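Local coordinates for protein NADPH-dependent nitro/flavin reductase (Bacillus subtilis, PDB 3N2S) that uses NADPH to reduce flavin mononucleotide and also reduces nitroaromatic compounds, quinones and azo dyes, working as a flavin-binding homodimer, at residues K56-Q67 / G137-V148; A36-Y46 / V109-N120. One frame throughout, in Å; residues are numbered along the deposited sequence.

Contact 1: residues K56-Q67 / G137-V148; sequences KKRELSVLAGNQ and GIRNELDKVTEV. With FMN (flavin mononucleotide), chain E.
Helices 56-63 and 142-148 run antiparallel at 173°, their axes 10.3 Å apart, and at one end the backbones close in until Ala64 CA lies 3.4 Å from Gly137 O in a CA-H...O contact. This is a helix pair of the nitroreductase fold whose loop end reaches the flavin. Val148 fits knob-into-hole among Lys56, Glu59, Leu60 and Leu63; its CG1, anti to the backbone N (chi1 169°), lies against the Lys56 methylenes, while CG2 meets the Glu59 carboxylate. Lys56 suits its place because its stem is apolar and its tip polar: bent only at its last torsion, it brings its NZ into a 2.8 Å hydrogen bond with Val148 O, in the carbonyl plane. Leu63 spreads its fork over the preceding turn, CD1 on Val145 CG2 and CD2 on Lys144 CB. Gly65, at positive phi, ends the first helix in a Schellman motif. Water 1 joins Ala64 O to Asn140 ND2, and Asn140 OD1 is hydrogen-bonded to Arg234. Gly137 leaves room for the Gln67 amide. That amide is held by three bonds: NE2 reaches both Ala64 O and the flavin O4, which Gly137 N also grips at 3.1 Å, while Gln67 OE1 accepts from FMN N3 at 2.7 Å.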
loop_
_atom_site.group_PDB
_atom_site.type_symbol
_atom_site.label_atom_id
_atom_site.label_comp_id
_atom_site.label_asym_id
_atom_site.label_seq_id
_atom_site.Cartn_x
_atom_site.Cartn_y
_atom_site.Cartn_z
ATOM N N LYS A 56 13.959 2.881 -22.297
ATOM C CA LYS A 56 13.699 2.342 -20.946
ATOM C C LYS A 56 12.263 1.834 -20.796
ATOM O O LYS A 56 12.058 0.785 -20.193
ATOM C CB LYS A 56 14.018 3.383 -19.862
ATOM C CG LYS A 56 15.507 3.747 -19.823
ATOM C CD LYS A 56 15.835 4.717 -18.675
ATOM C CE LYS A 56 17.309 5.083 -18.672
ATOM N NZ LYS A 56 18.166 3.905 -18.454
ATOM N N LYS A 57 11.271 2.550 -21.352
ATOM C CA LYS A 57 9.856 2.121 -21.296
ATOM C C LYS A 57 9.717 0.773 -21.997
ATOM O O LYS A 57 9.017 -0.111 -21.498
ATOM C CB LYS A 57 8.939 3.156 -21.977
ATOM C CG LYS A 57 8.687 4.423 -21.150
ATOM C CD LYS A 57 7.799 5.443 -21.875
ATOM C CE LYS A 57 6.330 5.156 -21.645
ATOM N NZ LYS A 57 5.438 6.345 -21.818
ATOM N N ARG A 58 10.420 0.611 -23.147
ATOM C CA ARG A 58 10.430 -0.627 -23.935
ATOM C C ARG A 58 11.032 -1.766 -23.138
ATOM O O ARG A 58 10.423 -2.829 -23.050
ATOM C CB ARG A 58 11.184 -0.445 -25.275
ATOM C CG ARG A 58 10.966 -1.637 -26.215
ATOM C CD ARG A 58 12.130 -1.853 -27.168
ATOM N NE ARG A 58 13.428 -1.982 -26.490
ATOM C CZ ARG A 58 13.917 -3.116 -25.998
ATOM N NH1 ARG A 58 15.101 -3.131 -25.404
ATOM N NH2 ARG A 58 13.220 -4.241 -26.086
ATOM N N GLU A 59 12.223 -1.557 -22.551
ATOM C CA GLU A 59 12.886 -2.597 -21.760
ATOM C C GLU A 59 11.990 -3.058 -20.624
ATOM O O GLU A 59 11.854 -4.257 -20.403
ATOM C CB GLU A 59 14.218 -2.094 -21.168
ATOM C CG GLU A 59 15.330 -1.849 -22.166
ATOM C CD GLU A 59 16.519 -1.184 -21.504
ATOM O OE1 GLU A 59 16.457 0.042 -21.235
ATOM O OE2 GLU A 59 17.485 -1.913 -21.189
ATOM N N LEU A 60 11.393 -2.112 -19.887
ATOM C CA LEU A 60 10.510 -2.433 -18.761
ATOM C C LEU A 60 9.290 -3.211 -19.225
ATOM O O LEU A 60 8.887 -4.158 -18.551
ATOM C CB LEU A 60 10.095 -1.149 -18.006
ATOM C CG LEU A 60 11.244 -0.383 -17.296
ATOM C CD1 LEU A 60 10.786 0.967 -16.815
ATOM C CD2 LEU A 60 11.899 -1.220 -16.168
ATOM N N SER A 61 8.726 -2.855 -20.390
ATOM C CA SER A 61 7.587 -3.579 -20.956
ATOM C C SER A 61 7.979 -5.057 -21.167
ATOM O O SER A 61 7.229 -5.949 -20.779
ATOM C CB SER A 61 7.174 -2.957 -22.295
ATOM O OG SER A 61 6.246 -3.808 -22.943
ATOM N N VAL A 62 9.164 -5.296 -21.772
ATOM C CA VAL A 62 9.676 -6.652 -22.044
ATOM C C VAL A 62 9.880 -7.408 -20.739
ATOM O O VAL A 62 9.365 -8.530 -20.590
ATOM C CB VAL A 62 10.965 -6.642 -22.912
ATOM C CG1 VAL A 62 11.561 -8.047 -23.031
ATOM C CG2 VAL A 62 10.665 -6.076 -24.288
ATOM N N LEU A 63 10.599 -6.785 -19.782
ATOM C CA LEU A 63 10.862 -7.391 -18.468
ATOM C C LEU A 63 9.563 -7.709 -17.747
ATOM O O LEU A 63 9.487 -8.733 -17.078
ATOM C CB LEU A 63 11.791 -6.494 -17.606
ATOM C CG LEU A 63 13.199 -6.232 -18.179
ATOM C CD1 LEU A 63 13.909 -5.086 -17.435
ATOM C CD2 LEU A 63 14.033 -7.507 -18.216
ATOM N N ALA A 64 8.518 -6.879 -17.935
ATOM C CA ALA A 64 7.200 -7.066 -17.305
ATOM C C ALA A 64 6.358 -8.208 -17.933
ATOM O O ALA A 64 5.261 -8.532 -17.456
ATOM C CB ALA A 64 6.426 -5.748 -17.315
ATOM N N GLY A 65 6.891 -8.819 -18.985
ATOM C CA GLY A 65 6.253 -9.911 -19.703
ATOM C C GLY A 65 5.538 -9.462 -20.969
ATOM O O GLY A 65 4.511 -10.041 -21.328
ATOM N N ASN A 66 6.073 -8.438 -21.657
ATOM C CA ASN A 66 5.512 -7.848 -22.886
ATOM C C ASN A 66 4.132 -7.245 -22.667
ATOM O O ASN A 66 3.107 -7.774 -23.112
ATOM C CB ASN A 66 5.553 -8.822 -24.085
ATOM C CG ASN A 66 6.956 -9.222 -24.430
ATOM O OD1 ASN A 66 7.784 -8.400 -24.787
ATOM N ND2 ASN A 66 7.261 -10.476 -24.265
ATOM N N GLN A 67 4.110 -6.143 -21.923
ATOM C CA GLN A 67 2.877 -5.457 -21.607
ATOM C C GLN A 67 2.940 -4.134 -22.365
ATOM O O GLN A 67 3.683 -3.249 -21.966
ATOM C CB GLN A 67 2.732 -5.291 -20.086
ATOM C CG GLN A 67 2.757 -6.640 -19.357
ATOM C CD GLN A 67 2.191 -6.557 -17.970
ATOM O OE1 GLN A 67 1.132 -5.980 -17.767
ATOM N NE2 GLN A 67 2.865 -7.161 -16.995
ATOM N N GLY A 137 4.412 -6.846 -12.935
ATOM C CA GLY A 137 5.192 -7.644 -13.874
ATOM C C GLY A 137 6.673 -7.325 -13.878
ATOM O O GLY A 137 7.489 -8.205 -14.164
ATOM N N ILE A 138 7.052 -6.080 -13.517
ATOM C CA ILE A 138 8.473 -5.683 -13.400
ATOM C C ILE A 138 9.225 -6.568 -12.363
ATOM O O ILE A 138 10.446 -6.727 -12.463
ATOM C CB ILE A 138 8.688 -4.163 -13.124
ATOM C CG1 ILE A 138 8.140 -3.736 -11.743
ATOM C CG2 ILE A 138 8.145 -3.299 -14.271
ATOM C CD1 ILE A 138 8.688 -2.406 -11.228
ATOM N N ARG A 139 8.484 -7.188 -11.404
ATOM C CA ARG A 139 9.110 -8.082 -10.404
ATOM C C ARG A 139 9.559 -9.440 -10.978
ATOM O O ARG A 139 10.137 -10.244 -10.243
ATOM C CB ARG A 139 8.232 -8.268 -9.148
ATOM C CG ARG A 139 8.057 -6.979 -8.350
ATOM C CD ARG A 139 7.584 -7.236 -6.933
ATOM N NE ARG A 139 6.404 -8.107 -6.875
ATOM C CZ ARG A 139 5.139 -7.706 -7.017
ATOM N NH1 ARG A 139 4.859 -6.429 -7.262
ATOM N NH2 ARG A 139 4.148 -8.587 -6.960
ATOM N N ASN A 140 9.318 -9.689 -12.286
ATOM C CA ASN A 140 9.793 -10.907 -12.954
ATOM C C ASN A 140 11.319 -10.879 -13.025
ATOM O O ASN A 140 11.952 -11.929 -12.925
ATOM C CB ASN A 140 9.226 -11.021 -14.390
ATOM C CG ASN A 140 7.760 -11.335 -14.493
ATOM O OD1 ASN A 140 7.182 -11.996 -13.633
ATOM N ND2 ASN A 140 7.138 -10.910 -15.586
ATOM N N GLU A 141 11.913 -9.684 -13.216
ATOM C CA GLU A 141 13.353 -9.522 -13.415
ATOM C C GLU A 141 13.867 -8.271 -12.716
ATOM O O GLU A 141 14.384 -7.381 -13.374
ATOM C CB GLU A 141 13.656 -9.450 -14.928
ATOM C CG GLU A 141 13.153 -10.638 -15.733
ATOM C CD GLU A 141 14.055 -11.128 -16.845
ATOM O OE1 GLU A 141 13.534 -11.402 -17.950
ATOM O OE2 GLU A 141 15.277 -11.261 -16.608
ATOM N N LEU A 142 13.706 -8.182 -11.385
ATOM C CA LEU A 142 14.133 -6.986 -10.657
ATOM C C LEU A 142 15.608 -6.603 -10.825
ATOM O O LEU A 142 15.893 -5.415 -10.827
ATOM C CB LEU A 142 13.748 -7.029 -9.180
ATOM C CG LEU A 142 12.333 -6.632 -8.782
ATOM C CD1 LEU A 142 12.241 -6.539 -7.273
ATOM C CD2 LEU A 142 11.879 -5.275 -9.447
ATOM N N ASP A 143 16.533 -7.583 -11.013
ATOM C CA ASP A 143 17.962 -7.301 -11.210
ATOM C C ASP A 143 18.140 -6.483 -12.481
ATOM O O ASP A 143 18.866 -5.501 -12.473
ATOM C CB ASP A 143 18.800 -8.593 -11.253
ATOM C CG ASP A 143 20.275 -8.392 -10.881
ATOM O OD1 ASP A 143 20.980 -7.652 -11.606
ATOM O OD2 ASP A 143 20.730 -9.010 -9.891
ATOM N N LYS A 144 17.401 -6.824 -13.550
ATOM C CA LYS A 144 17.469 -6.071 -14.799
ATOM C C LYS A 144 16.742 -4.735 -14.691
ATOM O O LYS A 144 17.205 -3.755 -15.263
ATOM C CB LYS A 144 16.979 -6.915 -15.987
ATOM C CG LYS A 144 17.913 -8.094 -16.261
ATOM C CD LYS A 144 17.539 -8.890 -17.502
ATOM C CE LYS A 144 18.342 -10.169 -17.641
ATOM N NZ LYS A 144 19.810 -9.924 -17.695
ATOM N N VAL A 145 15.625 -4.676 -13.943
ATOM C CA VAL A 145 14.866 -3.436 -13.704
ATOM C C VAL A 145 15.750 -2.417 -12.943
ATOM O O VAL A 145 15.828 -1.251 -13.354
ATOM C CB VAL A 145 13.507 -3.716 -12.999
ATOM C CG1 VAL A 145 12.842 -2.426 -12.539
ATOM C CG2 VAL A 145 12.566 -4.502 -13.923
ATOM N N THR A 146 16.507 -2.894 -11.907
ATOM C CA THR A 146 17.400 -2.008 -11.156
ATOM C C THR A 146 18.519 -1.469 -12.053
ATOM O O THR A 146 18.960 -0.338 -11.842
ATOM C CB THR A 146 17.941 -2.674 -9.872
ATOM O OG1 THR A 146 18.714 -3.824 -10.205
ATOM C CG2 THR A 146 16.834 -3.046 -8.884
ATOM N N GLU A 147 18.951 -2.251 -13.077
ATOM C CA GLU A 147 19.962 -1.792 -14.031
ATOM C C GLU A 147 19.365 -0.728 -14.962
ATOM O O GLU A 147 20.040 0.255 -15.255
ATOM C CB GLU A 147 20.517 -2.952 -14.877
ATOM C CG GLU A 147 21.305 -3.990 -14.114
ATOM C CD GLU A 147 22.028 -4.916 -15.066
ATOM O OE1 GLU A 147 21.610 -6.087 -15.194
ATOM O OE2 GLU A 147 22.980 -4.451 -15.735
ATOM N N VAL A 148 18.099 -0.919 -15.429
ATOM C CA VAL A 148 17.424 0.057 -16.305
ATOM C C VAL A 148 17.279 1.404 -15.559
ATOM O O VAL A 148 17.581 2.471 -16.112
ATOM C CB VAL A 148 16.041 -0.475 -16.811
ATOM C CG1 VAL A 148 15.216 0.623 -17.482
ATOM C CG2 VAL A 148 16.200 -1.662 -17.748
HETATM N N1 FMN E . -2.371 -5.718 -14.523
HETATM C C2 FMN E . -1.625 -5.986 -15.627
HETATM O O2 FMN E . -2.146 -6.003 -16.758
HETATM N N3 FMN E . -0.294 -6.244 -15.519
HETATM C C4 FMN E . 0.455 -6.237 -14.368
HETATM O O4 FMN E . 1.670 -6.469 -14.338
HETATM C C4A FMN E . -0.303 -5.924 -13.135
HETATM N N5 FMN E . 0.321 -5.829 -11.987
HETATM C C5A FMN E . -0.427 -5.373 -10.880
HETATM C C6 FMN E . 0.274 -5.156 -9.665
HETATM C C7 FMN E . -0.369 -4.608 -8.565
HETATM C C7M FMN E . 0.440 -4.290 -7.316
HETATM C C8 FMN E . -1.798 -4.367 -8.613
HETATM C C8M FMN E . -2.542 -3.845 -7.434
HETATM C C9 FMN E . -2.525 -4.604 -9.817
HETATM C C9A FMN E . -1.872 -5.125 -10.958
HETATM N N10 FMN E . -2.507 -5.293 -12.216
HETATM C C10 FMN E . -1.804 -5.640 -13.328
HETATM C "C1'" FMN E . -3.955 -5.014 -12.337
HETATM C "C2'" FMN E . -4.752 -6.174 -11.723
HETATM O "O2'" FMN E . -4.707 -7.203 -12.620
HETATM C "C3'" FMN E . -6.194 -5.695 -11.585
HETATM O "O3'" FMN E . -6.183 -4.588 -10.634
HETATM C "C4'" FMN E . -7.183 -6.861 -11.138
HETATM O "O4'" FMN E . -7.388 -7.706 -12.287
HETATM C "C5'" FMN E . -8.572 -6.254 -10.796
HETATM O "O5'" FMN E . -9.047 -5.579 -11.999
HETATM P P FMN E . -9.533 -4.038 -11.974
HETATM O O1P FMN E . -10.704 -3.897 -11.034
HETATM O O2P FMN E . -9.786 -3.844 -13.453
HETATM O O3P FMN E . -8.265 -3.260 -11.585
HETATM O O HOH W 1 4.417 -10.968 -15.613
#

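Contact 2: residues A36-Y46 / V109-N120; sequences AASTSSYVQAY and VSLIDAALAAQN. With FMN (flavin mononucleotide), chain G.
The FMN pocket at the dimer interface is lined here by the loop 36-46, which one buried carboxylate ties to helix 109-120. Asp113 spends both oxygens on the loop. Its OD1 takes Ser40 N at 3.0 Å on the syn lone pair; OD2 takes Ala45 N on the anti lone pair and the Thr39 hydroxyl, OG1 to OD2 2.7 Å, from the syn side but 32° out of the carboxylate plane. A chi1 of 165° places Thr39 OG1 where it can donate to Asp113 OD2 and accept from Gln44 N, linking the two ends of the turn through one hydroxyl. Water 3 bridges Ser40 OG, Val109 O and Asp113 OD1. Small residues allow the close approach: Ala37 CB rests 3.9 Å from Leu116 CB, and Ala45 CB on Ser110 CB. Ala117 CB sits over one face of the Tyr46 ring, 4.1 Å from its centroid, a CH-pi contact. Towards the cofactor, Thr39 N donates to O3' of FMN at 3.1 Å, and Leu116 CD1 and Ile112 CG2 meet the methyls C8M and C7M. Arg175 of the second subunit is hydrogen-bonded to Ala37 O. Helix 109-120 rests on strands 75-82 and 155-164 through Leu111 and Ala118, and the loop leads from helix 24-35 into strand 46-51.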
loop_
_atom_site.group_PDB
_atom_site.type_symbol
_atom_site.label_atom_id
_atom_site.label_comp_id
_atom_site.label_asym_id
_atom_site.label_seq_id
_atom_site.Cartn_x
_atom_site.Cartn_y
_atom_site.Cartn_z
ATOM N N ALA A 36 1.136 13.206 -0.480
ATOM C CA ALA A 36 0.174 13.606 0.556
ATOM C C ALA A 36 -0.337 12.444 1.414
ATOM O O ALA A 36 -0.950 12.679 2.447
ATOM C CB ALA A 36 -0.998 14.337 -0.091
ATOM N N ALA A 37 -0.084 11.186 0.999
ATOM C CA ALA A 37 -0.519 10.005 1.760
ATOM C C ALA A 37 0.154 9.971 3.127
ATOM O O ALA A 37 1.259 10.490 3.297
ATOM C CB ALA A 37 -0.169 8.722 0.988
ATOM N N SER A 38 -0.506 9.346 4.103
ATOM C CA SER A 38 0.071 9.095 5.430
ATOM C C SER A 38 1.367 8.299 5.224
ATOM O O SER A 38 1.530 7.597 4.214
ATOM C CB SER A 38 -0.880 8.247 6.272
ATOM O OG SER A 38 -2.077 8.955 6.550
ATOM N N THR A 39 2.276 8.418 6.182
ATOM C CA THR A 39 3.584 7.776 6.142
ATOM C C THR A 39 4.018 7.387 7.563
ATOM O O THR A 39 3.994 8.233 8.457
ATOM C CB THR A 39 4.608 8.674 5.411
ATOM O OG1 THR A 39 5.908 8.185 5.712
ATOM C CG2 THR A 39 4.522 10.158 5.849
ATOM N N SER A 40 4.378 6.109 7.773
ATOM C CA SER A 40 4.801 5.580 9.093
ATOM C C SER A 40 5.953 6.400 9.651
ATOM O O SER A 40 6.963 6.565 8.973
ATOM C CB SER A 40 5.272 4.135 8.977
ATOM O OG SER A 40 4.260 3.263 8.514
ATOM N N SER A 41 5.769 6.956 10.868
ATOM C CA SER A 41 6.745 7.783 11.577
ATOM C C SER A 41 7.351 8.901 10.727
ATOM O O SER A 41 8.520 9.241 10.931
ATOM C CB SER A 41 7.827 6.918 12.208
ATOM O OG SER A 41 7.237 6.049 13.162
ATOM N N TYR A 42 6.584 9.408 9.724
ATOM C CA TYR A 42 6.971 10.528 8.840
ATOM C C TYR A 42 8.192 10.174 7.959
ATOM O O TYR A 42 8.798 11.070 7.356
ATOM C CB TYR A 42 7.317 11.724 9.768
ATOM C CG TYR A 42 7.200 13.132 9.242
ATOM C CD1 TYR A 42 6.527 13.405 8.052
ATOM C CD2 TYR A 42 7.696 14.210 9.975
ATOM C CE1 TYR A 42 6.374 14.715 7.594
ATOM C CE2 TYR A 42 7.551 15.519 9.529
ATOM C CZ TYR A 42 6.902 15.768 8.334
ATOM O OH TYR A 42 6.723 17.073 7.947
ATOM N N VAL A 43 8.545 8.879 7.873
ATOM C CA VAL A 43 9.740 8.419 7.141
ATOM C C VAL A 43 9.718 8.598 5.637
ATOM O O VAL A 43 10.798 8.712 5.037
ATOM C CB VAL A 43 10.277 7.025 7.579
ATOM C CG1 VAL A 43 10.380 6.930 9.098
ATOM C CG2 VAL A 43 9.394 5.896 7.043
ATOM N N GLN A 44 8.511 8.590 5.014
ATOM C CA GLN A 44 8.326 8.747 3.559
ATOM C C GLN A 44 9.309 7.826 2.811
ATOM O O GLN A 44 10.108 8.282 1.987
ATOM C CB GLN A 44 8.502 10.233 3.146
ATOM C CG GLN A 44 7.487 11.162 3.799
ATOM C CD GLN A 44 7.933 12.614 3.815
ATOM O OE1 GLN A 44 7.790 13.340 2.844
ATOM N NE2 GLN A 44 8.411 13.083 4.939
ATOM N N ALA A 45 9.257 6.530 3.151
ATOM C CA ALA A 45 10.219 5.516 2.691
ATOM C C ALA A 45 10.003 5.013 1.256
ATOM O O ALA A 45 9.980 3.815 1.009
ATOM C CB ALA A 45 10.281 4.363 3.687
ATOM N N TYR A 46 9.909 5.945 0.308
ATOM C CA TYR A 46 9.685 5.593 -1.094
ATOM C C TYR A 46 10.287 6.611 -2.047
ATOM O O TYR A 46 10.594 7.746 -1.663
ATOM C CB TYR A 46 8.160 5.433 -1.374
ATOM C CG TYR A 46 7.357 6.677 -1.057
ATOM C CD1 TYR A 46 7.134 7.650 -2.028
ATOM C CD2 TYR A 46 6.891 6.917 0.233
ATOM C CE1 TYR A 46 6.482 8.840 -1.718
ATOM C CE2 TYR A 46 6.229 8.096 0.556
ATOM C CZ TYR A 46 6.030 9.058 -0.421
ATOM O OH TYR A 46 5.378 10.214 -0.094
ATOM N N VAL A 109 7.374 -1.339 6.408
ATOM C CA VAL A 109 7.182 0.113 6.451
ATOM C C VAL A 109 7.314 0.724 5.056
ATOM O O VAL A 109 6.423 1.476 4.615
ATOM C CB VAL A 109 8.118 0.785 7.512
ATOM C CG1 VAL A 109 8.294 2.277 7.240
ATOM C CG2 VAL A 109 7.582 0.547 8.937
ATOM N N SER A 110 8.404 0.394 4.362
ATOM C CA SER A 110 8.669 0.974 3.037
ATOM C C SER A 110 7.682 0.511 1.958
ATOM O O SER A 110 7.263 1.341 1.151
ATOM C CB SER A 110 10.126 0.747 2.619
ATOM O OG SER A 110 10.440 -0.635 2.561
ATOM N N LEU A 111 7.265 -0.779 1.979
ATOM C CA LEU A 111 6.281 -1.301 1.027
ATOM C C LEU A 111 4.923 -0.624 1.216
ATOM O O LEU A 111 4.300 -0.216 0.235
ATOM C CB LEU A 111 6.125 -2.823 1.172
ATOM C CG LEU A 111 6.881 -3.671 0.136
ATOM C CD1 LEU A 111 8.385 -3.496 0.286
ATOM C CD2 LEU A 111 6.526 -5.130 0.291
ATOM N N ILE A 112 4.472 -0.505 2.475
ATOM C CA ILE A 112 3.192 0.140 2.799
ATOM C C ILE A 112 3.243 1.630 2.409
ATOM O O ILE A 112 2.320 2.117 1.772
ATOM C CB ILE A 112 2.785 -0.106 4.279
ATOM C CG1 ILE A 112 2.476 -1.629 4.493
ATOM C CG2 ILE A 112 1.580 0.786 4.675
ATOM C CD1 ILE A 112 2.504 -2.087 5.976
ATOM N N ASP A 113 4.327 2.337 2.765
ATOM C CA ASP A 113 4.460 3.764 2.421
ATOM C C ASP A 113 4.338 3.981 0.907
ATOM O O ASP A 113 3.605 4.861 0.477
ATOM C CB ASP A 113 5.801 4.321 2.925
ATOM C CG ASP A 113 5.729 5.111 4.228
ATOM O OD1 ASP A 113 4.780 4.883 5.022
ATOM O OD2 ASP A 113 6.624 5.950 4.457
ATOM N N ALA A 114 5.066 3.190 0.102
ATOM C CA ALA A 114 5.036 3.291 -1.364
ATOM C C ALA A 114 3.656 2.982 -1.917
ATOM O O ALA A 114 3.209 3.664 -2.841
ATOM C CB ALA A 114 6.067 2.346 -1.984
ATOM N N ALA A 115 2.987 1.935 -1.376
ATOM C CA ALA A 115 1.644 1.551 -1.858
ATOM C C ALA A 115 0.598 2.640 -1.547
ATOM O O ALA A 115 -0.213 2.952 -2.422
ATOM C CB ALA A 115 1.220 0.218 -1.253
ATOM N N LEU A 116 0.638 3.249 -0.340
ATOM C CA LEU A 116 -0.329 4.327 -0.022
ATOM C C LEU A 116 -0.132 5.501 -0.975
ATOM O O LEU A 116 -1.116 6.054 -1.472
ATOM C CB LEU A 116 -0.208 4.817 1.441
ATOM C CG LEU A 116 -0.316 3.793 2.572
ATOM C CD1 LEU A 116 -0.211 4.479 3.936
ATOM C CD2 LEU A 116 -1.562 2.955 2.489
ATOM N N ALA A 117 1.144 5.848 -1.262
ATOM C CA ALA A 117 1.454 6.934 -2.208
ATOM C C ALA A 117 0.910 6.590 -3.622
ATOM O O ALA A 117 0.309 7.454 -4.280
ATOM C CB ALA A 117 2.966 7.151 -2.261
ATOM N N ALA A 118 1.121 5.337 -4.087
ATOM C CA ALA A 118 0.656 4.906 -5.408
ATOM C C ALA A 118 -0.849 4.974 -5.537
ATOM O O ALA A 118 -1.350 5.358 -6.599
ATOM C CB ALA A 118 1.151 3.499 -5.724
ATOM N N GLN A 119 -1.568 4.556 -4.485
ATOM C CA GLN A 119 -3.029 4.588 -4.537
ATOM C C GLN A 119 -3.591 6.011 -4.530
ATOM O O GLN A 119 -4.595 6.260 -5.200
ATOM C CB GLN A 119 -3.684 3.641 -3.523
ATOM C CG GLN A 119 -5.197 3.457 -3.752
ATOM C CD GLN A 119 -5.660 3.041 -5.144
ATOM O OE1 GLN A 119 -6.759 3.409 -5.587
ATOM N NE2 GLN A 119 -4.865 2.299 -5.890
ATOM N N ASN A 120 -2.911 6.944 -3.842
ATOM C CA ASN A 120 -3.275 8.367 -3.892
ATOM C C ASN A 120 -3.087 8.875 -5.324
ATOM O O ASN A 120 -3.960 9.578 -5.851
ATOM C CB ASN A 120 -2.402 9.184 -2.947
ATOM C CG ASN A 120 -3.114 9.628 -1.692
ATOM O OD1 ASN A 120 -2.580 10.387 -0.889
ATOM N ND2 ASN A 120 -4.321 9.162 -1.495
HETATM N N1 FMN G . 0.280 7.656 13.781
HETATM C C2 FMN G . 0.044 7.369 15.101
HETATM O O2 FMN G . -0.266 8.257 15.901
HETATM N N3 FMN G . 0.205 6.102 15.550
HETATM C C4 FMN G . 0.517 4.997 14.836
HETATM O O4 FMN G . 0.625 3.901 15.304
HETATM C C4A FMN G . 0.722 5.252 13.391
HETATM N N5 FMN G . 0.976 4.243 12.571
HETATM C C5A FMN G . 1.037 4.530 11.190
HETATM C C6 FMN G . 1.189 3.408 10.320
HETATM C C7 FMN G . 1.160 3.587 8.935
HETATM C C7M FMN G . 1.255 2.379 8.039
HETATM C C8 FMN G . 1.063 4.946 8.376
HETATM C C8M FMN G . 1.063 5.181 6.943
HETATM C C9 FMN G . 0.946 6.053 9.252
HETATM C C9A FMN G . 0.936 5.868 10.665
HETATM N N10 FMN G . 0.714 6.922 11.579
HETATM C C10 FMN G . 0.564 6.690 12.927
HETATM C "C1'" FMN G . 0.542 8.302 11.091
HETATM C "C2'" FMN G . 1.889 8.895 10.690
HETATM O "O2'" FMN G . 2.563 9.218 11.899
HETATM C "C3'" FMN G . 1.597 10.170 9.903
HETATM O "O3'" FMN G . 0.961 9.796 8.674
HETATM C "C4'" FMN G . 2.897 11.004 9.624
HETATM O "O4'" FMN G . 3.369 11.592 10.854
HETATM C "C5'" FMN G . 2.611 12.164 8.614
HETATM O "O5'" FMN G . 1.619 12.992 9.213
HETATM P P FMN G . 0.260 13.323 8.434
HETATM O O1P FMN G . -0.572 14.069 9.491
HETATM O O2P FMN G . -0.525 11.989 8.213
HETATM O O3P FMN G . 0.485 14.016 7.102
HETATM O O HOH W 2 3.229 7.061 2.188
HETATM O O HOH W 3 4.377 2.556 5.999
#

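Contact 2 is the core contact, almost wholly buried; contact 1 is partly exposed, with an apolar seam between two helices and charged residues along its border. Their centres lie 23 Å apart and they do not touch, yet their segments alternate along the chain and strand 46-51 connects them: the loop of contact 2 leads into it, and Lys56 and Leu60 of contact 1 pack on its Val51. Each serves a different end of a flavin. Contact 1 offers amide groups to the polar ring edge, whereas contact 2 gives hydrophobic branches to the dimethyl end and a backbone N-H to the ribityl chain. The flavin beside contact 2 is also bonded by Gln67 of the second subunit, so each site takes loop 36-46 from one subunit and Gln67 from the other.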